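Local structure of putative tetR-family transcriptional regulatory protein (2DG8) at residues P8-R13 / G40-S45; A17-I22 / F61-D66; Q55-A60 / P118-L123. The protein probably binds DNA through a helix-turn-helix as a dimeric TetR-family transcriptional regulator. All blocks are in the same frame, centred on the assembly; numbering follows the deposited sequence.

Contact 1 (P8-R13 / G40-S45); sequences PQRRER and GVPLGS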
loop_
_atom_site.group_PDB
_atom_site.type_symbol
_atom_site.label_atom_id
_atom_site.label_comp_id
_atom_site.label_asym_id
_atom_site.label_seq_id
_atom_site.Cartn_x
_atom_site.Cartn_y
_atom_site.Cartn_z
ATOM N N PRO A 8 12.165 -33.537 -2.262
ATOM C CA PRO A 8 11.875 -32.657 -3.405
ATOM C C PRO A 8 11.327 -31.293 -2.972
ATOM O O PRO A 8 10.879 -30.499 -3.805
ATOM C CB PRO A 8 10.842 -33.456 -4.204
ATOM C CG PRO A 8 11.141 -34.882 -3.836
ATOM C CD PRO A 8 11.378 -34.778 -2.354
ATOM N N GLN A 9 11.367 -31.030 -1.668
ATOM C CA GLN A 9 10.865 -29.776 -1.113
ATOM C C GLN A 9 11.963 -28.764 -0.794
ATOM O O GLN A 9 11.741 -27.821 -0.034
ATOM C CB GLN A 9 10.057 -30.058 0.159
ATOM C CG GLN A 9 8.623 -30.545 -0.067
ATOM C CD GLN A 9 8.522 -31.705 -1.047
ATOM O OE1 GLN A 9 8.632 -31.519 -2.260
ATOM N NE2 GLN A 9 8.312 -32.909 -0.523
ATOM N N ARG A 10 13.147 -28.947 -1.366
ATOM C CA ARG A 10 14.237 -28.016 -1.095
ATOM C C ARG A 10 14.006 -26.687 -1.808
ATOM O O ARG A 10 14.333 -25.622 -1.283
ATOM C CB ARG A 10 15.577 -28.616 -1.527
ATOM C CG ARG A 10 16.759 -27.685 -1.304
ATOM C CD ARG A 10 18.093 -28.365 -1.609
ATOM N NE ARG A 10 18.569 -29.224 -0.526
ATOM C CZ ARG A 10 19.707 -29.909 -0.576
ATOM N NH1 ARG A 10 20.075 -30.665 0.448
ATOM N NH2 ARG A 10 20.478 -29.843 -1.655
ATOM N N ARG A 11 13.436 -26.753 -3.005
ATOM C CA ARG A 11 13.162 -25.552 -3.772
ATOM C C ARG A 11 12.101 -24.735 -3.037
ATOM O O ARG A 11 12.245 -23.523 -2.881
ATOM C CB ARG A 11 12.687 -25.923 -5.179
ATOM C CG ARG A 11 12.867 -24.815 -6.208
ATOM C CD ARG A 11 12.764 -25.359 -7.627
ATOM N NE ARG A 11 13.075 -24.352 -8.641
ATOM C CZ ARG A 11 12.263 -23.352 -8.973
ATOM N NH1 ARG A 11 12.631 -22.475 -9.899
ATOM N NH2 ARG A 11 11.075 -23.242 -8.389
ATOM N N GLU A 12 11.047 -25.408 -2.578
ATOM C CA GLU A 12 9.964 -24.753 -1.844
ATOM C C GLU A 12 10.513 -24.092 -0.583
ATOM O O GLU A 12 10.092 -22.997 -0.202
ATOM C CB GLU A 12 8.890 -25.772 -1.430
ATOM C CG GLU A 12 8.240 -26.553 -2.578
ATOM C CD GLU A 12 7.097 -27.452 -2.101
ATOM O OE1 GLU A 12 6.466 -28.120 -2.949
ATOM O OE2 GLU A 12 6.827 -27.494 -0.881
ATOM N N ARG A 13 11.451 -24.768 0.070
ATOM C CA ARG A 13 12.035 -24.240 1.295
ATOM C C ARG A 13 12.827 -22.981 0.999
ATOM O O ARG A 13 12.885 -22.063 1.818
ATOM C CB ARG A 13 12.945 -25.281 1.948
ATOM C CG ARG A 13 12.811 -25.340 3.460
ATOM C CD ARG A 13 13.707 -26.421 4.038
ATOM N NE ARG A 13 13.478 -27.705 3.386
ATOM C CZ ARG A 13 14.443 -28.454 2.862
ATOM N NH1 ARG A 13 14.151 -29.613 2.285
ATOM N NH2 ARG A 13 15.702 -28.038 2.911
ATOM N N GLY A 40 18.472 -23.628 5.213
ATOM C CA GLY A 40 19.264 -24.769 5.632
ATOM C C GLY A 40 19.573 -25.656 4.442
ATOM O O GLY A 40 19.264 -26.847 4.444
ATOM N N VAL A 41 20.155 -25.058 3.406
ATOM C CA VAL A 41 20.529 -25.777 2.194
ATOM C C VAL A 41 21.870 -25.222 1.739
ATOM O O VAL A 41 22.175 -24.054 1.969
ATOM C CB VAL A 41 19.492 -25.572 1.046
ATOM C CG1 VAL A 41 18.093 -25.861 1.551
ATOM C CG2 VAL A 41 19.578 -24.144 0.494
ATOM N N PRO A 42 22.702 -26.054 1.100
ATOM C CA PRO A 42 23.993 -25.521 0.658
ATOM C C PRO A 42 23.838 -24.340 -0.305
ATOM O O PRO A 42 22.876 -24.273 -1.082
ATOM C CB PRO A 42 24.675 -26.736 0.021
ATOM C CG PRO A 42 23.530 -27.629 -0.381
ATOM C CD PRO A 42 22.568 -27.485 0.772
ATOM N N LEU A 43 24.785 -23.407 -0.234
ATOM C CA LEU A 43 24.784 -22.213 -1.073
ATOM C C LEU A 43 24.552 -22.535 -2.551
ATOM O O LEU A 43 23.823 -21.823 -3.250
ATOM C CB LEU A 43 26.111 -21.461 -0.908
ATOM C CG LEU A 43 26.329 -20.195 -1.746
ATOM C CD1 LEU A 43 25.363 -19.092 -1.307
ATOM C CD2 LEU A 43 27.773 -19.721 -1.570
ATOM N N GLY A 44 25.168 -23.613 -3.022
ATOM C CA GLY A 44 25.022 -23.997 -4.415
ATOM C C GLY A 44 23.591 -24.289 -4.846
ATOM O O GLY A 44 23.265 -24.170 -6.029
ATOM N N SER A 45 22.734 -24.670 -3.900
ATOM C CA SER A 45 21.343 -24.980 -4.212
ATOM C C SER A 45 20.597 -23.771 -4.766
ATOM O O SER A 45 19.615 -23.926 -5.487
ATOM C CB SER A 45 20.607 -25.480 -2.970
ATOM O OG SER A 45 21.235 -26.613 -2.419
#
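V41 is the apolar centre of this contact, and two arginines reach it from helix 10-25. Its CG1 lies 3.6 Å from R10 CG and 3.5 Å from R13 NH2; each arginine chain slides past the valine in the opposite direction to it. R10 goes further. With CG set anti to the backbone N (chi1 179°), the first part of its chain runs straight out across V41, and a bend at chi3 (-80°) then turns the guanidinium over P42, whose CD sits under one face of the group, off its centre, 4.0 Å from R10 NH2. The same NH2 approaches S45 OG at 3.4 Å. An alanine in place of R10 is likely to uncover the P42 ring, leave V41 CG1 with R13 alone and open a gap beside S45.

Behind this first shell, P42 and S45 are tied together by P42 O, which takes a bond from S45 N at 2.8 Å and a weak one from S45 OG at 3.2 Å. G40, with its positive phi, is the C-prime residue of a Schellman motif that ends helix 32-39 and launches the turn. On the other side R13 folds its guanidinium back over its own helix, so that R10 CA lies 3.7 Å above the plane, toward the rim. R11, on another side of the helix, is bound to E59 and to H49 O.

Segment 40-45 holds the turn of the helix-turn-helix and enters helix 44-49, in TetR proteins the recognition helix. R10 gives this turn its aliphatic chain and a guanidinium face, R13 only its NH2. No salt bridge crosses the contact: R13 is paired through NH1 with D7, and R10 lies over V41 and P42 by packing.

Contact 2 (A17-I22 / F61-D66); sequences ATLDLI and FGRFTD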
loop_
_atom_site.group_PDB
_atom_site.type_symbol
_atom_site.label_atom_id
_atom_site.label_comp_id
_atom_site.label_asym_id
_atom_site.label_seq_id
_atom_site.Cartn_x
_atom_site.Cartn_y
_atom_site.Cartn_z
ATOM N N ALA A 17 12.105 -19.317 2.752
ATOM C CA ALA A 17 13.181 -18.617 3.448
ATOM C C ALA A 17 13.368 -17.220 2.861
ATOM O O ALA A 17 13.714 -16.267 3.572
ATOM C CB ALA A 17 14.476 -19.415 3.334
ATOM N N THR A 18 13.140 -17.106 1.555
ATOM C CA THR A 18 13.258 -15.825 0.870
ATOM C C THR A 18 12.177 -14.871 1.400
ATOM O O THR A 18 12.431 -13.693 1.645
ATOM C CB THR A 18 13.079 -15.996 -0.654
ATOM O OG1 THR A 18 14.000 -16.981 -1.138
ATOM C CG2 THR A 18 13.345 -14.671 -1.375
ATOM N N LEU A 19 10.975 -15.405 1.575
ATOM C CA LEU A 19 9.835 -14.645 2.087
ATOM C C LEU A 19 10.108 -14.239 3.536
ATOM O O LEU A 19 9.892 -13.091 3.907
ATOM C CB LEU A 19 8.562 -15.500 1.991
ATOM C CG LEU A 19 7.457 -15.112 0.996
ATOM C CD1 LEU A 19 7.953 -14.178 -0.098
ATOM C CD2 LEU A 19 6.882 -16.391 0.417
ATOM N N ASP A 20 10.583 -15.184 4.348
ATOM C CA ASP A 20 10.921 -14.906 5.741
ATOM C C ASP A 20 11.926 -13.749 5.772
ATOM O O ASP A 20 11.746 -12.774 6.500
ATOM C CB ASP A 20 11.579 -16.130 6.402
ATOM C CG ASP A 20 10.602 -17.264 6.672
ATOM O OD1 ASP A 20 11.077 -18.378 6.990
ATOM O OD2 ASP A 20 9.372 -17.052 6.579
ATOM N N LEU A 21 12.991 -13.881 4.981
ATOM C CA LEU A 21 14.039 -12.870 4.905
ATOM C C LEU A 21 13.488 -11.489 4.549
ATOM O O LEU A 21 13.767 -10.512 5.239
ATOM C CB LEU A 21 15.100 -13.301 3.878
ATOM C CG LEU A 21 16.356 -12.446 3.653
ATOM C CD1 LEU A 21 15.995 -11.157 2.925
ATOM C CD2 LEU A 21 17.017 -12.142 4.997
ATOM N N ILE A 22 12.704 -11.401 3.479
ATOM C CA ILE A 22 12.144 -10.113 3.073
ATOM C C ILE A 22 11.264 -9.528 4.181
ATOM O O ILE A 22 11.382 -8.347 4.524
ATOM C CB ILE A 22 11.316 -10.247 1.761
ATOM C CG1 ILE A 22 12.245 -10.610 0.597
ATOM C CG2 ILE A 22 10.585 -8.938 1.447
ATOM C CD1 ILE A 22 11.515 -10.872 -0.708
ATOM N N PHE A 61 7.304 -14.054 -4.385
ATOM C CA PHE A 61 6.150 -13.175 -4.234
ATOM C C PHE A 61 4.914 -13.778 -4.884
ATOM O O PHE A 61 3.777 -13.431 -4.535
ATOM C CB PHE A 61 6.450 -11.796 -4.824
ATOM C CG PHE A 61 7.224 -10.892 -3.890
ATOM C CD1 PHE A 61 8.433 -10.332 -4.281
ATOM C CD2 PHE A 61 6.719 -10.573 -2.630
ATOM C CE1 PHE A 61 9.132 -9.465 -3.435
ATOM C CE2 PHE A 61 7.408 -9.710 -1.774
ATOM C CZ PHE A 61 8.619 -9.151 -2.178
ATOM N N GLY A 62 5.141 -14.678 -5.832
ATOM C CA GLY A 62 4.036 -15.342 -6.491
ATOM C C GLY A 62 3.442 -16.313 -5.488
ATOM O O GLY A 62 2.229 -16.499 -5.441
ATOM N N ARG A 63 4.302 -16.938 -4.686
ATOM C CA ARG A 63 3.840 -17.870 -3.662
ATOM C C ARG A 63 3.041 -17.117 -2.593
ATOM O O ARG A 63 1.994 -17.593 -2.141
ATOM C CB ARG A 63 5.019 -18.574 -2.983
ATOM C CG ARG A 63 4.580 -19.375 -1.775
ATOM C CD ARG A 63 5.659 -19.489 -0.712
ATOM N NE ARG A 63 6.540 -20.630 -0.924
ATOM C CZ ARG A 63 6.773 -21.567 -0.007
ATOM N NH1 ARG A 63 6.187 -21.494 1.187
ATOM N NH2 ARG A 63 7.581 -22.578 -0.283
ATOM N N PHE A 64 3.557 -15.963 -2.165
ATOM C CA PHE A 64 2.866 -15.145 -1.164
ATOM C C PHE A 64 1.521 -14.709 -1.748
ATOM O O PHE A 64 0.501 -14.679 -1.066
ATOM C CB PHE A 64 3.691 -13.903 -0.799
ATOM C CG PHE A 64 2.929 -12.905 0.016
ATOM C CD1 PHE A 64 2.387 -11.768 -0.577
ATOM C CD2 PHE A 64 2.693 -13.135 1.372
ATOM C CE1 PHE A 64 1.615 -10.876 0.171
ATOM C CE2 PHE A 64 1.919 -12.249 2.126
ATOM C CZ PHE A 64 1.381 -11.119 1.522
ATOM N N THR A 65 1.539 -14.390 -3.030
ATOM C CA THR A 65 0.346 -13.972 -3.752
ATOM C C THR A 65 -0.720 -15.073 -3.752
ATOM O O THR A 65 -1.898 -14.806 -3.500
ATOM C CB THR A 65 0.746 -13.552 -5.193
ATOM O OG1 THR A 65 0.729 -12.119 -5.263
ATOM C CG2 THR A 65 -0.169 -14.162 -6.249
ATOM N N ASP A 66 -0.302 -16.309 -4.007
ATOM C CA ASP A 66 -1.221 -17.450 -4.020
ATOM C C ASP A 66 -1.900 -17.587 -2.660
ATOM O O ASP A 66 -3.089 -17.893 -2.564
ATOM C CB ASP A 66 -0.454 -18.745 -4.331
ATOM C CG ASP A 66 -0.023 -18.843 -5.790
ATOM O OD1 ASP A 66 0.816 -19.716 -6.108
ATOM O OD2 ASP A 66 -0.527 -18.061 -6.624
#
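L19 and I22 face F61, R63 and F64 where the first helix of the TetR DNA-binding domain, 10-25, packs on the long helix 53-77 that runs on into the C-terminal domain. The two short helical segments cross almost at a right angle (-88°), their axes 10.2 Å apart at closest, so only a small patch of side chains can meet; the contact is apolar, with no hydrogen bond across it.

L19 points into the other helix. Its CD2 does most of the touching, lying 3.5 Å from R63 CD and 4.2 Å from F64 CB. R63 presents its aliphatic part here: CG is anti to the backbone N, and CD crosses the leucine methyl before the bend at chi3 carries the guanidinium off. F64 offers its CB while its ring leads away toward helix 101-116, where it touches T107.

One turn further along helix 10-25, I22 and F61 come together from opposite directions. The main chain of I22 also reaches the dimer, its O accepting a bond from R116 NH1 of the second subunit, while D20 is salt-bridged to R102. At the phenyl end, I22 CD1 lies 3.7 Å from F61 CZ, and I22 CG2 is at 4.1 Å from the same atom.

Contact 3 (Q55-A60 / P118-L123); sequences QLLREA and PAYREL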
loop_
_atom_site.group_PDB
_atom_site.type_symbol
_atom_site.label_atom_id
_atom_site.label_comp_id
_atom_site.label_asym_id
_atom_site.label_seq_id
_atom_site.Cartn_x
_atom_site.Cartn_y
_atom_site.Cartn_z
ATOM N N GLN A 55 14.011 -14.316 -10.932
ATOM C CA GLN A 55 13.109 -15.460 -10.959
ATOM C C GLN A 55 12.769 -15.867 -9.523
ATOM O O GLN A 55 11.627 -16.199 -9.213
ATOM C CB GLN A 55 13.750 -16.646 -11.672
ATOM C CG GLN A 55 12.880 -17.888 -11.619
ATOM C CD GLN A 55 13.566 -19.097 -12.204
ATOM O OE1 GLN A 55 14.541 -19.608 -11.647
ATOM N NE2 GLN A 55 13.070 -19.559 -13.344
ATOM N N LEU A 56 13.778 -15.849 -8.659
ATOM C CA LEU A 56 13.612 -16.201 -7.249
ATOM C C LEU A 56 12.556 -15.269 -6.640
ATOM O O LEU A 56 11.584 -15.726 -6.036
ATOM C CB LEU A 56 14.967 -16.046 -6.530
ATOM C CG LEU A 56 15.269 -16.577 -5.120
ATOM C CD1 LEU A 56 15.118 -15.464 -4.127
ATOM C CD2 LEU A 56 14.380 -17.782 -4.770
ATOM N N LEU A 57 12.738 -13.964 -6.820
ATOM C CA LEU A 57 11.787 -12.996 -6.281
ATOM C C LEU A 57 10.397 -13.145 -6.888
ATOM O O LEU A 57 9.384 -13.030 -6.191
ATOM C CB LEU A 57 12.287 -11.566 -6.495
ATOM C CG LEU A 57 13.479 -11.132 -5.635
ATOM C CD1 LEU A 57 13.786 -9.674 -5.895
ATOM C CD2 LEU A 57 13.165 -11.350 -4.162
ATOM N N ARG A 58 10.343 -13.406 -8.186
ATOM C CA ARG A 58 9.058 -13.568 -8.850
ATOM C C ARG A 58 8.341 -14.795 -8.307
ATOM O O ARG A 58 7.137 -14.745 -8.040
ATOM C CB ARG A 58 9.242 -13.686 -10.367
ATOM C CG ARG A 58 9.805 -12.412 -11.013
ATOM C CD ARG A 58 10.067 -12.591 -12.504
ATOM N NE ARG A 58 8.846 -12.572 -13.299
ATOM C CZ ARG A 58 8.140 -11.473 -13.562
ATOM N NH1 ARG A 58 8.534 -10.294 -13.093
ATOM N NH2 ARG A 58 7.036 -11.552 -14.296
ATOM N N GLU A 59 9.077 -15.889 -8.124
ATOM C CA GLU A 59 8.465 -17.108 -7.608
ATOM C C GLU A 59 8.112 -16.984 -6.130
ATOM O O GLU A 59 7.127 -17.566 -5.684
ATOM C CB GLU A 59 9.379 -18.321 -7.828
ATOM C CG GLU A 59 9.672 -18.612 -9.293
ATOM C CD GLU A 59 10.091 -20.057 -9.544
ATOM O OE1 GLU A 59 10.851 -20.298 -10.505
ATOM O OE2 GLU A 59 9.648 -20.951 -8.793
ATOM N N ALA A 60 8.910 -16.227 -5.374
ATOM C CA ALA A 60 8.648 -16.033 -3.949
ATOM C C ALA A 60 7.389 -15.197 -3.716
ATOM O O ALA A 60 6.519 -15.577 -2.938
ATOM C CB ALA A 60 9.837 -15.364 -3.273
ATOM N N PRO A 118 8.477 -1.768 -12.945
ATOM C CA PRO A 118 7.268 -2.125 -13.696
ATOM C C PRO A 118 7.101 -3.610 -14.001
ATOM O O PRO A 118 5.988 -4.135 -13.962
ATOM C CB PRO A 118 7.394 -1.282 -14.963
ATOM C CG PRO A 118 8.039 -0.036 -14.450
ATOM C CD PRO A 118 9.122 -0.577 -13.535
ATOM N N ALA A 119 8.197 -4.292 -14.309
ATOM C CA ALA A 119 8.124 -5.714 -14.612
ATOM C C ALA A 119 7.359 -6.465 -13.523
ATOM O O ALA A 119 6.621 -7.413 -13.807
ATOM C CB ALA A 119 9.521 -6.294 -14.756
ATOM N N TYR A 120 7.521 -6.034 -12.274
ATOM C CA TYR A 120 6.836 -6.711 -11.180
ATOM C C TYR A 120 5.341 -6.414 -11.079
ATOM O O TYR A 120 4.638 -7.035 -10.280
ATOM C CB TYR A 120 7.536 -6.423 -9.848
ATOM C CG TYR A 120 8.842 -7.181 -9.698
ATOM C CD1 TYR A 120 10.056 -6.601 -10.064
ATOM C CD2 TYR A 120 8.858 -8.497 -9.224
ATOM C CE1 TYR A 120 11.258 -7.310 -9.965
ATOM C CE2 TYR A 120 10.056 -9.218 -9.122
ATOM C CZ TYR A 120 11.248 -8.615 -9.494
ATOM O OH TYR A 120 12.430 -9.310 -9.396
ATOM N N ARG A 121 4.849 -5.483 -11.898
ATOM C CA ARG A 121 3.430 -5.162 -11.889
ATOM C C ARG A 121 2.654 -6.303 -12.538
ATOM O O ARG A 121 1.422 -6.354 -12.471
ATOM C CB ARG A 121 3.176 -3.835 -12.600
ATOM C CG ARG A 121 3.757 -2.673 -11.820
ATOM C CD ARG A 121 3.515 -1.335 -12.470
ATOM N NE ARG A 121 4.380 -0.321 -11.873
ATOM C CZ ARG A 121 4.535 0.908 -12.349
ATOM N NH1 ARG A 121 5.346 1.756 -11.735
ATOM N NH2 ARG A 121 3.879 1.287 -13.441
ATOM N N GLU A 122 3.385 -7.219 -13.170
ATOM C CA GLU A 122 2.767 -8.401 -13.770
ATOM C C GLU A 122 2.261 -9.237 -12.597
ATOM O O GLU A 122 1.238 -9.916 -12.687
ATOM C CB GLU A 122 3.798 -9.233 -14.540
ATOM C CG GLU A 122 4.147 -8.714 -15.914
ATOM C CD GLU A 122 5.232 -9.544 -16.580
ATOM O OE1 GLU A 122 5.124 -10.790 -16.565
ATOM O OE2 GLU A 122 6.188 -8.948 -17.118
ATOM N N LEU A 123 3.008 -9.183 -11.499
ATOM C CA LEU A 123 2.659 -9.912 -10.292
ATOM C C LEU A 123 1.422 -9.301 -9.647
ATOM O O LEU A 123 0.456 -10.003 -9.358
ATOM C CB LEU A 123 3.819 -9.871 -9.293
ATOM C CG LEU A 123 4.562 -11.180 -9.019
ATOM C CD1 LEU A 123 3.605 -12.174 -8.377
ATOM C CD2 LEU A 123 5.138 -11.733 -10.316
#
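R58 leaves helix 53-77 beside Y120, and its chain can be followed outward from CB. There CG is anti to the carbonyl carbon (chi1 -65°), which lays it against the rim of the tyrosine: R58 CG is 3.7 Å from Y120 CE2. Beyond that the chain stays extended to CD and then bends at chi3, which brings the guanidinium over the 3-10 turn 118-120 and the residues that follow it. Of its two terminal nitrogens, NH1 lies over one face of the Y120 ring, 4.3 Å above its plane and offset toward the rim; with the planes 49° apart and CZ far from the centroid, the cation-pi attraction is long and at most weak. A119 O sits at the edge of the guanidinium, in its plane, 3.5 Å from NH1.

Helix 53-77 begins in the DNA-binding half of a TetR regulator and runs on into the C-terminal half, which in relatives binds the effector; R58 pairs with residues of that half. In those relatives this helix carries the ligand signal to the DNA-binding domain.

NH2 makes the charged contact, a salt bridge to E122 OE1 at 3.1 Å; the carboxylate is turned 63° from the guanidinium plane and OE1 lies near its edge. E122 also packs on R162 of the second subunit. Over one face of the guanidinium comes L123 CD2, 4.4 Å from R58 NH2. On helix 53-77, just before R58, L57 extends the tyrosine packing: its CB is 3.7 Å from Y120 OH, and L57 CD1 reaches the same oxygen at 3.8 Å.

In the fold
The three contacts run from the DNA-binding head into the body of the subunit. Contact 1 lies outermost, its centre about 15 Å from that of contact 2 and 20 Å from that of contact 3, while contacts 2 and 3 have centres only 11 Å apart. Contacts 1 and 2 share helix 10-25; contacts 2 and 3 share helix 53-77, with consecutive segments 55-60 and 61-66. Along the chain contact 1 closes before contact 3 opens, and contact 2 interleaves with both. Touches such as L123 on G62 join neighbouring contacts. Helix 53-77 thus links the DNA-binding and C-terminal domains, and may relay signals between them as in other TetR regulators.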